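Local coordinates for putidaredoxin reductase (Pseudomonas putida, PDB 1Q1R), which binds FAD and probably passes electrons from NADH to putidaredoxin, which supplies the cytochrome P450cam monooxygenase of Pseudomonas putida, at residues G13-R24 with L64-I75; V119-F130 with C215-V226. All coordinates share one frame; numbering follows the deposited sequence.

Contact 1 (G13-R24 with L64-I75). With FAD (flavin-adenine dinucleotide), chain C.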
loop_
_atom_site.group_PDB
_atom_site.type_symbol
_atom_site.label_atom_id
_atom_site.label_comp_id
_atom_site.label_asym_id
_atom_site.label_seq_id
_atom_site.Cartn_x
_atom_site.Cartn_y
_atom_site.Cartn_z
ATOM N N GLY A 13 -9.884 -6.596 4.998
ATOM C CA GLY A 13 -9.252 -5.954 3.864
ATOM C C GLY A 13 -8.713 -7.102 3.021
ATOM O O GLY A 13 -9.009 -8.263 3.314
ATOM N N LEU A 14 -7.928 -6.802 1.991
ATOM C CA LEU A 14 -7.366 -7.842 1.128
ATOM C C LEU A 14 -6.608 -8.921 1.904
ATOM O O LEU A 14 -6.764 -10.112 1.637
ATOM C CB LEU A 14 -6.424 -7.215 0.094
ATOM C CG LEU A 14 -5.688 -8.182 -0.847
ATOM C CD1 LEU A 14 -6.677 -8.952 -1.722
ATOM C CD2 LEU A 14 -4.732 -7.380 -1.716
ATOM N N ALA A 15 -5.781 -8.498 2.853
ATOM C CA ALA A 15 -4.992 -9.436 3.647
ATOM C C ALA A 15 -5.863 -10.469 4.353
ATOM O O ALA A 15 -5.643 -11.674 4.217
ATOM C CB ALA A 15 -4.144 -8.677 4.662
ATOM N N GLY A 16 -6.859 -9.999 5.101
ATOM C CA GLY A 16 -7.735 -10.912 5.814
ATOM C C GLY A 16 -8.538 -11.832 4.917
ATOM O O GLY A 16 -8.594 -13.041 5.147
ATOM N N VAL A 17 -9.166 -11.262 3.893
ATOM C CA VAL A 17 -9.980 -12.031 2.959
ATOM C C VAL A 17 -9.162 -13.088 2.211
ATOM O O VAL A 17 -9.636 -14.207 1.998
ATOM C CB VAL A 17 -10.678 -11.090 1.934
ATOM C CG1 VAL A 17 -11.330 -11.898 0.826
ATOM C CG2 VAL A 17 -11.732 -10.239 2.651
ATOM N N GLU A 18 -7.941 -12.731 1.815
ATOM C CA GLU A 18 -7.070 -13.661 1.094
ATOM C C GLU A 18 -6.674 -14.828 2.015
ATOM O O GLU A 18 -6.519 -15.962 1.568
ATOM C CB GLU A 18 -5.825 -12.927 0.595
ATOM C CG GLU A 18 -4.924 -13.741 -0.324
ATOM C CD GLU A 18 -5.660 -14.306 -1.526
ATOM O OE1 GLU A 18 -6.476 -13.577 -2.137
ATOM O OE2 GLU A 18 -5.415 -15.484 -1.862
ATOM N N VAL A 19 -6.511 -14.545 3.302
ATOM C CA VAL A 19 -6.169 -15.597 4.255
ATOM C C VAL A 19 -7.367 -16.542 4.339
ATOM O O VAL A 19 -7.227 -17.764 4.240
ATOM C CB VAL A 19 -5.874 -15.017 5.660
ATOM C CG1 VAL A 19 -5.873 -16.131 6.705
ATOM C CG2 VAL A 19 -4.528 -14.311 5.657
ATOM N N ALA A 20 -8.551 -15.960 4.497
ATOM C CA ALA A 20 -9.785 -16.730 4.600
ATOM C C ALA A 20 -9.989 -17.686 3.423
ATOM O O ALA A 20 -10.130 -18.898 3.617
ATOM C CB ALA A 20 -10.981 -15.781 4.721
ATOM N N PHE A 21 -10.010 -17.149 2.206
ATOM C CA PHE A 21 -10.208 -17.984 1.029
ATOM C C PHE A 21 -9.011 -18.877 0.728
ATOM O O PHE A 21 -9.175 -19.978 0.204
ATOM C CB PHE A 21 -10.553 -17.129 -0.195
ATOM C CG PHE A 21 -11.957 -16.592 -0.174
ATOM C CD1 PHE A 21 -12.252 -15.401 0.479
ATOM C CD2 PHE A 21 -12.995 -17.308 -0.757
ATOM C CE1 PHE A 21 -13.559 -14.934 0.550
ATOM C CE2 PHE A 21 -14.306 -16.850 -0.691
ATOM C CZ PHE A 21 -14.589 -15.661 -0.036
ATOM N N GLY A 22 -7.813 -18.407 1.058
ATOM C CA GLY A 22 -6.626 -19.206 0.821
ATOM C C GLY A 22 -6.693 -20.439 1.700
ATOM O O GLY A 22 -6.387 -21.554 1.272
ATOM N N LEU A 23 -7.110 -20.223 2.941
ATOM C CA LEU A 23 -7.250 -21.284 3.926
ATOM C C LEU A 23 -8.176 -22.377 3.398
ATOM O O LEU A 23 -7.815 -23.551 3.370
ATOM C CB LEU A 23 -7.820 -20.693 5.214
ATOM C CG LEU A 23 -7.113 -20.942 6.545
ATOM C CD1 LEU A 23 -5.610 -20.959 6.368
ATOM C CD2 LEU A 23 -7.529 -19.850 7.520
ATOM N N ARG A 24 -9.368 -21.979 2.968
ATOM C CA ARG A 24 -10.347 -22.928 2.452
ATOM C C ARG A 24 -9.911 -23.539 1.123
ATOM O O ARG A 24 -10.451 -24.559 0.692
ATOM C CB ARG A 24 -11.704 -22.242 2.277
ATOM C CG ARG A 24 -12.849 -23.212 2.080
ATOM C CD ARG A 24 -13.093 -24.019 3.347
ATOM N NE ARG A 24 -13.846 -23.264 4.343
ATOM C CZ ARG A 24 -13.971 -23.622 5.617
ATOM N NH1 ARG A 24 -13.384 -24.724 6.060
ATOM N NH2 ARG A 24 -14.700 -22.888 6.444
ATOM N N LEU A 64 -13.815 -8.030 -3.751
ATOM C CA LEU A 64 -12.669 -8.931 -3.738
ATOM C C LEU A 64 -13.187 -10.299 -4.177
ATOM O O LEU A 64 -12.538 -11.008 -4.950
ATOM C CB LEU A 64 -12.072 -9.027 -2.329
ATOM C CG LEU A 64 -11.399 -7.772 -1.763
ATOM C CD1 LEU A 64 -10.780 -8.098 -0.405
ATOM C CD2 LEU A 64 -10.325 -7.278 -2.727
ATOM N N ARG A 65 -14.364 -10.650 -3.664
ATOM C CA ARG A 65 -15.048 -11.906 -3.984
ATOM C C ARG A 65 -16.541 -11.594 -3.996
ATOM O O ARG A 65 -16.993 -10.738 -3.238
ATOM C CB ARG A 65 -14.792 -12.954 -2.903
ATOM C CG ARG A 65 -13.339 -13.221 -2.611
ATOM C CD ARG A 65 -12.713 -14.140 -3.634
ATOM N NE ARG A 65 -11.301 -14.340 -3.318
ATOM C CZ ARG A 65 -10.633 -15.465 -3.545
ATOM N NH1 ARG A 65 -11.250 -16.507 -4.098
ATOM N NH2 ARG A 65 -9.352 -15.548 -3.208
ATOM N N THR A 66 -17.308 -12.276 -4.842
ATOM C CA THR A 66 -18.747 -12.037 -4.884
ATOM C C THR A 66 -19.321 -12.412 -3.522
ATOM O O THR A 66 -18.754 -13.242 -2.812
ATOM C CB THR A 66 -19.447 -12.896 -5.959
ATOM O OG1 THR A 66 -19.221 -14.284 -5.682
ATOM C CG2 THR A 66 -18.915 -12.564 -7.342
ATOM N N PRO A 67 -20.452 -11.800 -3.135
ATOM C CA PRO A 67 -21.082 -12.092 -1.843
ATOM C C PRO A 67 -21.418 -13.568 -1.633
ATOM O O PRO A 67 -21.323 -14.073 -0.514
ATOM C CB PRO A 67 -22.326 -11.210 -1.862
ATOM C CG PRO A 67 -21.869 -10.024 -2.653
ATOM C CD PRO A 67 -21.131 -10.675 -3.803
ATOM N N ASP A 68 -21.813 -14.255 -2.701
ATOM C CA ASP A 68 -22.156 -15.671 -2.595
ATOM C C ASP A 68 -20.938 -16.525 -2.266
ATOM O O ASP A 68 -21.056 -17.557 -1.606
ATOM C CB ASP A 68 -22.785 -16.181 -3.897
ATOM C CG ASP A 68 -24.142 -15.558 -4.181
ATOM O OD1 ASP A 68 -24.965 -15.462 -3.246
ATOM O OD2 ASP A 68 -24.389 -15.175 -5.346
ATOM N N ALA A 69 -19.769 -16.091 -2.729
ATOM C CA ALA A 69 -18.530 -16.824 -2.496
ATOM C C ALA A 69 -18.304 -17.134 -1.023
ATOM O O ALA A 69 -17.846 -18.223 -0.679
ATOM C CB ALA A 69 -17.345 -16.042 -3.051
ATOM N N TYR A 70 -18.617 -16.186 -0.149
ATOM C CA TYR A 70 -18.425 -16.416 1.278
ATOM C C TYR A 70 -19.292 -17.576 1.747
ATOM O O TYR A 70 -18.819 -18.468 2.444
ATOM C CB TYR A 70 -18.754 -15.159 2.088
ATOM C CG TYR A 70 -17.824 -13.999 1.811
ATOM C CD1 TYR A 70 -17.991 -13.204 0.679
ATOM C CD2 TYR A 70 -16.753 -13.721 2.660
ATOM C CE1 TYR A 70 -17.114 -12.161 0.397
ATOM C CE2 TYR A 70 -15.870 -12.681 2.389
ATOM C CZ TYR A 70 -16.057 -11.906 1.254
ATOM O OH TYR A 70 -15.185 -10.893 0.960
ATOM N N ALA A 71 -20.560 -17.561 1.353
ATOM C CA ALA A 71 -21.487 -18.618 1.735
ATOM C C ALA A 71 -21.025 -19.965 1.186
ATOM O O ALA A 71 -20.956 -20.957 1.918
ATOM C CB ALA A 71 -22.892 -18.294 1.221
ATOM N N ALA A 72 -20.706 -19.989 -0.105
ATOM C CA ALA A 72 -20.257 -21.204 -0.777
ATOM C C ALA A 72 -19.008 -21.817 -0.148
ATOM O O ALA A 72 -18.945 -23.025 0.057
ATOM C CB ALA A 72 -20.007 -20.917 -2.255
ATOM N N GLN A 73 -18.011 -20.989 0.148
ATOM C CA GLN A 73 -16.776 -21.475 0.752
ATOM C C GLN A 73 -16.911 -21.593 2.263
ATOM O O GLN A 73 -15.940 -21.872 2.969
ATOM C CB GLN A 73 -15.610 -20.545 0.404
ATOM C CG GLN A 73 -15.206 -20.599 -1.058
ATOM C CD GLN A 73 -14.851 -22.005 -1.501
ATOM O OE1 GLN A 73 -13.954 -22.638 -0.938
ATOM N NE2 GLN A 73 -15.555 -22.501 -2.510
ATOM N N ASN A 74 -18.126 -21.377 2.749
ATOM C CA ASN A 74 -18.420 -21.464 4.170
ATOM C C ASN A 74 -17.501 -20.586 5.018
ATOM O O ASN A 74 -16.886 -21.050 5.981
ATOM C CB ASN A 74 -18.325 -22.922 4.631
ATOM C CG ASN A 74 -19.306 -23.243 5.741
ATOM O OD1 ASN A 74 -19.210 -22.712 6.850
ATOM N ND2 ASN A 74 -20.265 -24.113 5.441
ATOM N N ILE A 75 -17.404 -19.315 4.643
ATOM C CA ILE A 75 -16.594 -18.357 5.384
ATOM C C ILE A 75 -17.574 -17.365 5.996
ATOM O O ILE A 75 -18.304 -16.681 5.280
ATOM C CB ILE A 75 -15.603 -17.602 4.467
ATOM C CG1 ILE A 75 -14.556 -18.579 3.922
ATOM C CG2 ILE A 75 -14.929 -16.471 5.244
ATOM C CD1 ILE A 75 -13.511 -17.935 3.030
HETATM P PA FAD C . -6.603 -2.829 5.187
HETATM O O1A FAD C . -6.455 -1.575 5.964
HETATM O O2A FAD C . -7.022 -2.738 3.770
HETATM O O5B FAD C . -7.624 -3.805 5.941
HETATM C C5B FAD C . -7.663 -3.901 7.370
HETATM C C4B FAD C . -9.133 -3.909 7.826
HETATM O O4B FAD C . -9.223 -4.390 9.215
HETATM C C3B FAD C . -9.713 -2.486 7.836
HETATM O O3B FAD C . -11.083 -2.533 7.415
HETATM C C2B FAD C . -9.651 -2.101 9.294
HETATM O O2B FAD C . -10.660 -1.133 9.597
HETATM C C1B FAD C . -9.985 -3.418 9.965
HETATM N N9A FAD C . -9.683 -3.455 11.422
HETATM C C8A FAD C . -8.587 -2.971 12.033
HETATM N N7A FAD C . -8.697 -3.175 13.352
HETATM C C5A FAD C . -9.857 -3.788 13.574
HETATM C C6A FAD C . -10.507 -4.240 14.724
HETATM N N6A FAD C . -9.950 -4.071 15.922
HETATM N N1A FAD C . -11.716 -4.843 14.611
HETATM C C2A FAD C . -12.295 -5.010 13.413
HETATM N N3A FAD C . -11.688 -4.579 12.297
HETATM C C4A FAD C . -10.478 -3.970 12.353
HETATM N N1 FAD C . -1.032 -1.366 -3.333
HETATM C C2 FAD C . -0.408 -1.791 -4.513
HETATM O O2 FAD C . 0.344 -2.764 -4.494
HETATM N N3 FAD C . -0.660 -1.105 -5.714
HETATM C C4 FAD C . -1.542 0.001 -5.729
HETATM O O4 FAD C . -1.788 0.562 -6.794
HETATM C C4X FAD C . -2.164 0.427 -4.543
HETATM N N5 FAD C . -3.056 1.459 -4.555
HETATM C C5X FAD C . -3.733 1.851 -3.436
HETATM C C6 FAD C . -4.668 2.904 -3.500
HETATM C C7 FAD C . -5.387 3.294 -2.346
HETATM C C7M FAD C . -6.377 4.470 -2.436
HETATM C C8 FAD C . -5.172 2.615 -1.120
HETATM C C8M FAD C . -5.952 2.992 0.149
HETATM C C9 FAD C . -4.238 1.566 -1.057
HETATM C C9A FAD C . -3.516 1.181 -2.208
HETATM N N10 FAD C . -2.580 0.112 -2.168
HETATM C C10 FAD C . -1.907 -0.266 -3.348
HETATM C "C1'" FAD C . -2.298 -0.600 -0.884
HETATM C "C2'" FAD C . -3.024 -1.947 -0.843
HETATM O "O2'" FAD C . -4.393 -1.751 -1.211
HETATM C "C3'" FAD C . -2.939 -2.577 0.560
HETATM O "O3'" FAD C . -1.563 -2.667 0.950
HETATM C "C4'" FAD C . -3.570 -3.975 0.566
HETATM O "O4'" FAD C . -4.941 -3.883 0.168
HETATM C "C5'" FAD C . -3.502 -4.640 1.952
HETATM O "O5'" FAD C . -4.386 -4.018 2.900
HETATM P P FAD C . -4.669 -4.768 4.304
HETATM O O1P FAD C . -5.748 -5.755 4.089
HETATM O O2P FAD C . -3.372 -5.260 4.821
HETATM O O3P FAD C . -5.168 -3.580 5.290
HETATM O O HOH W 1 -8.741 -12.244 -2.260
HETATM O O HOH W 2 -11.317 -20.745 -1.508
#

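Contact 2 (V119-F130 with C215-V226)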
loop_
_atom_site.group_PDB
_atom_site.type_symbol
_atom_site.label_atom_id
_atom_site.label_comp_id
_atom_site.label_asym_id
_atom_site.label_seq_id
_atom_site.Cartn_x
_atom_site.Cartn_y
_atom_site.Cartn_z
ATOM N N VAL A 119 -2.854 20.046 11.803
ATOM C CA VAL A 119 -3.525 21.326 11.604
ATOM C C VAL A 119 -4.902 21.226 10.956
ATOM O O VAL A 119 -5.501 22.245 10.601
ATOM C CB VAL A 119 -2.655 22.304 10.779
ATOM C CG1 VAL A 119 -1.372 22.608 11.538
ATOM C CG2 VAL A 119 -2.344 21.718 9.412
ATOM N N ALA A 120 -5.405 20.002 10.813
ATOM C CA ALA A 120 -6.717 19.783 10.219
ATOM C C ALA A 120 -7.651 19.164 11.244
ATOM O O ALA A 120 -8.610 18.472 10.897
ATOM C CB ALA A 120 -6.603 18.878 9.006
ATOM N N SER A 121 -7.361 19.417 12.514
ATOM C CA SER A 121 -8.165 18.897 13.608
ATOM C C SER A 121 -9.514 19.606 13.684
ATOM O O SER A 121 -9.751 20.594 12.990
ATOM C CB SER A 121 -7.428 19.098 14.929
ATOM O OG SER A 121 -7.220 20.481 15.164
ATOM N N GLY A 122 -10.392 19.088 14.535
ATOM C CA GLY A 122 -11.702 19.685 14.723
ATOM C C GLY A 122 -12.540 19.907 13.483
ATOM O O GLY A 122 -12.701 19.012 12.651
ATOM N N ALA A 123 -13.080 21.117 13.366
ATOM C CA ALA A 123 -13.938 21.491 12.247
ATOM C C ALA A 123 -13.354 21.162 10.879
ATOM O O ALA A 123 -14.065 20.683 9.997
ATOM C CB ALA A 123 -14.260 22.981 12.324
ATOM N N VAL A 124 -12.063 21.423 10.699
ATOM C CA VAL A 124 -11.422 21.163 9.418
ATOM C C VAL A 124 -11.624 19.721 8.962
ATOM O O VAL A 124 -12.215 19.476 7.912
ATOM C CB VAL A 124 -9.914 21.475 9.470
ATOM C CG1 VAL A 124 -9.281 21.207 8.113
ATOM C CG2 VAL A 124 -9.704 22.929 9.866
ATOM N N GLY A 125 -11.141 18.770 9.755
ATOM C CA GLY A 125 -11.290 17.367 9.402
ATOM C C GLY A 125 -12.738 16.957 9.172
ATOM O O GLY A 125 -13.015 16.075 8.356
ATOM N N LYS A 126 -13.659 17.605 9.884
ATOM C CA LYS A 126 -15.088 17.310 9.769
ATOM C C LYS A 126 -15.703 17.765 8.444
ATOM O O LYS A 126 -16.662 17.163 7.969
ATOM C CB LYS A 126 -15.865 17.987 10.901
ATOM C CG LYS A 126 -15.259 17.854 12.284
ATOM C CD LYS A 126 -15.328 16.439 12.819
ATOM C CE LYS A 126 -14.777 16.387 14.242
ATOM N NZ LYS A 126 -14.779 15.003 14.797
ATOM N N ALA A 127 -15.168 18.835 7.864
ATOM C CA ALA A 127 -15.688 19.371 6.607
ATOM C C ALA A 127 -15.887 18.266 5.566
ATOM O O ALA A 127 -15.044 17.380 5.419
ATOM C CB ALA A 127 -14.746 20.438 6.067
ATOM N N ASN A 128 -17.001 18.326 4.840
ATOM C CA ASN A 128 -17.288 17.312 3.835
ATOM C C ASN A 128 -16.377 17.455 2.618
ATOM O O ASN A 128 -16.329 16.566 1.760
ATOM C CB ASN A 128 -18.763 17.380 3.420
ATOM C CG ASN A 128 -19.078 18.584 2.569
ATOM O OD1 ASN A 128 -18.500 19.653 2.746
ATOM N ND2 ASN A 128 -20.016 18.420 1.639
ATOM N N ASN A 129 -15.651 18.571 2.544
ATOM C CA ASN A 129 -14.740 18.781 1.431
ATOM C C ASN A 129 -13.269 18.658 1.833
ATOM O O ASN A 129 -12.380 19.181 1.166
ATOM C CB ASN A 129 -15.024 20.120 0.732
ATOM C CG ASN A 129 -14.642 21.317 1.564
ATOM O OD1 ASN A 129 -14.644 21.272 2.793
ATOM N ND2 ASN A 129 -14.343 22.417 0.890
ATOM N N PHE A 130 -13.030 17.964 2.940
ATOM C CA PHE A 130 -11.678 17.670 3.410
ATOM C C PHE A 130 -11.743 16.173 3.684
ATOM O O PHE A 130 -12.537 15.733 4.511
ATOM C CB PHE A 130 -11.329 18.383 4.720
ATOM C CG PHE A 130 -9.944 18.052 5.224
ATOM C CD1 PHE A 130 -8.852 18.845 4.876
ATOM C CD2 PHE A 130 -9.719 16.900 5.972
ATOM C CE1 PHE A 130 -7.559 18.495 5.260
ATOM C CE2 PHE A 130 -8.423 16.539 6.362
ATOM C CZ PHE A 130 -7.344 17.339 6.003
ATOM N N CYS A 215 0.020 25.387 7.399
ATOM C CA CYS A 215 -0.102 25.862 8.771
ATOM C C CYS A 215 -1.550 25.963 9.229
ATOM O O CYS A 215 -1.817 26.068 10.427
ATOM C CB CYS A 215 0.592 27.221 8.937
ATOM S SG CYS A 215 -0.182 28.586 8.053
ATOM N N GLY A 216 -2.488 25.929 8.286
ATOM C CA GLY A 216 -3.887 26.014 8.668
ATOM C C GLY A 216 -4.872 26.154 7.526
ATOM O O GLY A 216 -4.515 26.011 6.353
ATOM N N PHE A 217 -6.124 26.449 7.868
ATOM C CA PHE A 217 -7.164 26.586 6.855
ATOM C C PHE A 217 -8.153 27.701 7.165
ATOM O O PHE A 217 -8.288 28.133 8.310
ATOM C CB PHE A 217 -7.971 25.282 6.728
ATOM C CG PHE A 217 -7.134 24.048 6.550
ATOM C CD1 PHE A 217 -6.554 23.420 7.645
ATOM C CD2 PHE A 217 -6.927 23.513 5.285
ATOM C CE1 PHE A 217 -5.777 22.270 7.482
ATOM C CE2 PHE A 217 -6.156 22.370 5.109
ATOM C CZ PHE A 217 -5.578 21.747 6.211
ATOM N N GLU A 218 -8.841 28.160 6.126
ATOM C CA GLU A 218 -9.885 29.161 6.281
ATOM C C GLU A 218 -11.142 28.344 6.003
ATOM O O GLU A 218 -11.111 27.431 5.173
ATOM C CB GLU A 218 -9.741 30.283 5.254
ATOM C CG GLU A 218 -8.434 31.041 5.374
ATOM C CD GLU A 218 -8.333 32.213 4.420
ATOM O OE1 GLU A 218 -8.885 32.135 3.304
ATOM O OE2 GLU A 218 -7.679 33.212 4.785
ATOM N N MET A 219 -12.230 28.645 6.703
ATOM C CA MET A 219 -13.471 27.902 6.517
ATOM C C MET A 219 -14.709 28.774 6.483
ATOM O O MET A 219 -14.711 29.873 7.026
ATOM C CB MET A 219 -13.632 26.883 7.634
ATOM C CG MET A 219 -12.599 25.794 7.606
ATOM S SD MET A 219 -13.022 24.602 8.838
ATOM C CE MET A 219 -14.409 23.778 8.030
ATOM N N SER A 220 -15.763 28.268 5.844
ATOM C CA SER A 220 -17.027 28.990 5.750
ATOM C C SER A 220 -17.824 28.717 7.022
ATOM O O SER A 220 -17.891 27.583 7.491
ATOM C CB SER A 220 -17.821 28.531 4.519
ATOM O OG SER A 220 -18.053 27.132 4.558
ATOM N N THR A 221 -18.423 29.763 7.577
ATOM C CA THR A 221 -19.190 29.646 8.810
ATOM C C THR A 221 -20.500 28.869 8.668
ATOM O O THR A 221 -20.838 28.051 9.522
ATOM C CB THR A 221 -19.503 31.051 9.388
ATOM O OG1 THR A 221 -20.144 30.916 10.661
ATOM C CG2 THR A 221 -20.414 31.830 8.441
ATOM N N ASP A 222 -21.230 29.118 7.588
ATOM C CA ASP A 222 -22.511 28.453 7.373
ATOM C C ASP A 222 -22.392 26.984 6.967
ATOM O O ASP A 222 -23.003 26.112 7.584
ATOM C CB ASP A 222 -23.318 29.222 6.320
ATOM C CG ASP A 222 -22.634 29.251 4.964
ATOM O OD1 ASP A 222 -21.385 29.277 4.924
ATOM O OD2 ASP A 222 -23.347 29.261 3.935
ATOM N N GLN A 223 -21.591 26.714 5.942
ATOM C CA GLN A 223 -21.416 25.357 5.439
ATOM C C GLN A 223 -20.353 24.529 6.154
ATOM O O GLN A 223 -20.274 23.318 5.954
ATOM C CB GLN A 223 -21.097 25.417 3.949
ATOM C CG GLN A 223 -22.186 26.088 3.134
ATOM C CD GLN A 223 -21.639 26.795 1.916
ATOM O OE1 GLN A 223 -20.927 26.199 1.102
ATOM N NE2 GLN A 223 -21.964 28.079 1.779
ATOM N N GLN A 224 -19.545 25.171 6.987
ATOM C CA GLN A 224 -18.489 24.461 7.700
ATOM C C GLN A 224 -17.613 23.702 6.700
ATOM O O GLN A 224 -17.268 22.544 6.916
ATOM C CB GLN A 224 -19.089 23.473 8.706
ATOM C CG GLN A 224 -19.826 24.125 9.868
ATOM C CD GLN A 224 -18.902 24.931 10.757
ATOM O OE1 GLN A 224 -18.024 24.379 11.427
ATOM N NE2 GLN A 224 -19.090 26.244 10.765
ATOM N N LYS A 225 -17.273 24.360 5.599
ATOM C CA LYS A 225 -16.428 23.759 4.577
ATOM C C LYS A 225 -15.124 24.538 4.455
ATOM O O LYS A 225 -15.070 25.724 4.779
ATOM C CB LYS A 225 -17.153 23.753 3.228
ATOM C CG LYS A 225 -18.348 22.805 3.190
ATOM C CD LYS A 225 -19.169 22.924 1.907
ATOM C CE LYS A 225 -18.358 22.614 0.659
ATOM N NZ LYS A 225 -19.231 22.539 -0.560
ATOM N N VAL A 226 -14.072 23.864 4.000
ATOM C CA VAL A 226 -12.784 24.517 3.817
ATOM C C VAL A 226 -12.892 25.405 2.584
ATOM O O VAL A 226 -13.486 25.008 1.580
ATOM C CB VAL A 226 -11.655 23.482 3.586
ATOM C CG1 VAL A 226 -10.355 24.198 3.188
ATOM C CG2 VAL A 226 -11.443 22.652 4.850
HETATM O O HOH W 3 -16.843 21.153 9.343
HETATM O O HOH W 4 -18.902 20.181 5.589
#

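Contact 1 (G13-R24 with L64-I75)
Phe21 and Arg65 lie flat on each other: the guanidinium is stacked on the ring with planes 12° apart, its CZ off-centre at 4.4 Å from the ring centroid in a cation-pi contact, while Arg65 CG lies over the same face, nearer the ring centre than CZ. Ile75 covers the opposite face, its CD1 3.6 Å from the Phe21 centroid and almost on the ring normal. The edge of Phe21 points at the face of Tyr70 in a T-shaped pair, centroids 5.1 Å apart, so the ring is held from three directions. A bend at chi2 (-80°) folds Arg65 back along the ring and brings NH2 to a long salt bridge with Glu18 OE1 at 3.6 Å; a water joins the same oxygen and, weakly, Arg65 NE. At the far end Arg24 spans two carbonyls just past helix 67-72, NE giving a 2.9 Å hydrogen bond to Gln73 O and NH2 another to Asn74 O, from above that carbonyl's plane; its NH1 turns to Trp28 O and Gly30 O. Asn74, with positive phi, completes the Schellman motif ending that helix. Helix 14-25 follows the glycine-rich turn of a Rossmann-type fold, with Ala15 N on FAD O1P at 3.0 Å. Strands 6-10 and 31-35 border this packing through Ile9 and Leu34, and helix 302-316 touches Leu14 and Glu18.

Contact 2 (V119-F130 with C215-V226)
Asn129 ND2 donates to two carbonyls, Val226 O at 2.8 Å and Asp240 O, while its OD1 accepts Val226 N at 2.9 Å. The side-chain amide thus pairs with both backbone polar groups of Val226, much as a neighbouring strand would, where a beta hairpin packs on the short helix 123-126 and the turn after it. Both bonds to Val226 lie in the carbonyl planes on lone pairs, and Val226 O lies in the Asn129 amide plane; with ND2 giving and OD1 accepting, only one flip of the amide fits. With chi1 at 70°, CG stands between the backbone N and the carbonyl carbon, and this turns the amide toward Val226. Replacing Asn129 with alanine would probably leave Val226 N and O without these side-chain mates and free the turn from the hairpin at this point. Beside it, the aliphatic part of Lys225 runs past Asn128 OD1.

The apolar half centres on Phe217. Val124 CG1 covers one face of its ring, 3.8 Å from the centroid; Phe130 turns an edge toward the Phe217 ring in an offset edge-to-face pair, planes 83° apart, and Ala120 CB touches CE1 and CZ of Phe217. Met219 turns at its thioether (chi3 75°), which sets CE 3.9 Å from Ala127 CB, with SD beside Val124. At the base of the hairpin, Cys215 and Gly216 form a classic beta bulge opposite Leu230. One water spans the two segments, donating to Ala123 O and Gln224 O. Along the ring edge, in a close contact of carbon with oxygen, Phe217 CE1 approaches Val119 O to 3.1 Å.

In the fold
From the N terminus, strand 6-10 leads into helix 14-25, and contact 1 closes the loop back to residues 64-75 as the chain enters strand 75-78, at the edge of the five-stranded parallel sheet that also holds 6-10 and 31-35. Contact 2 opens later, at 119-130, which runs into edge strand 130-132 of the second parallel sheet, and closes 85 residues on at the hairpin of strands 214-219 and 226-231. The loops follow in series, neither nesting nor crossing. Contact 1 joins the helix after the FAD-binding turn to the short helix that precedes edge strand 75-78; contact 2 ties the second parallel sheet to the three-stranded antiparallel one. Their nearest atoms are about 22 Å apart.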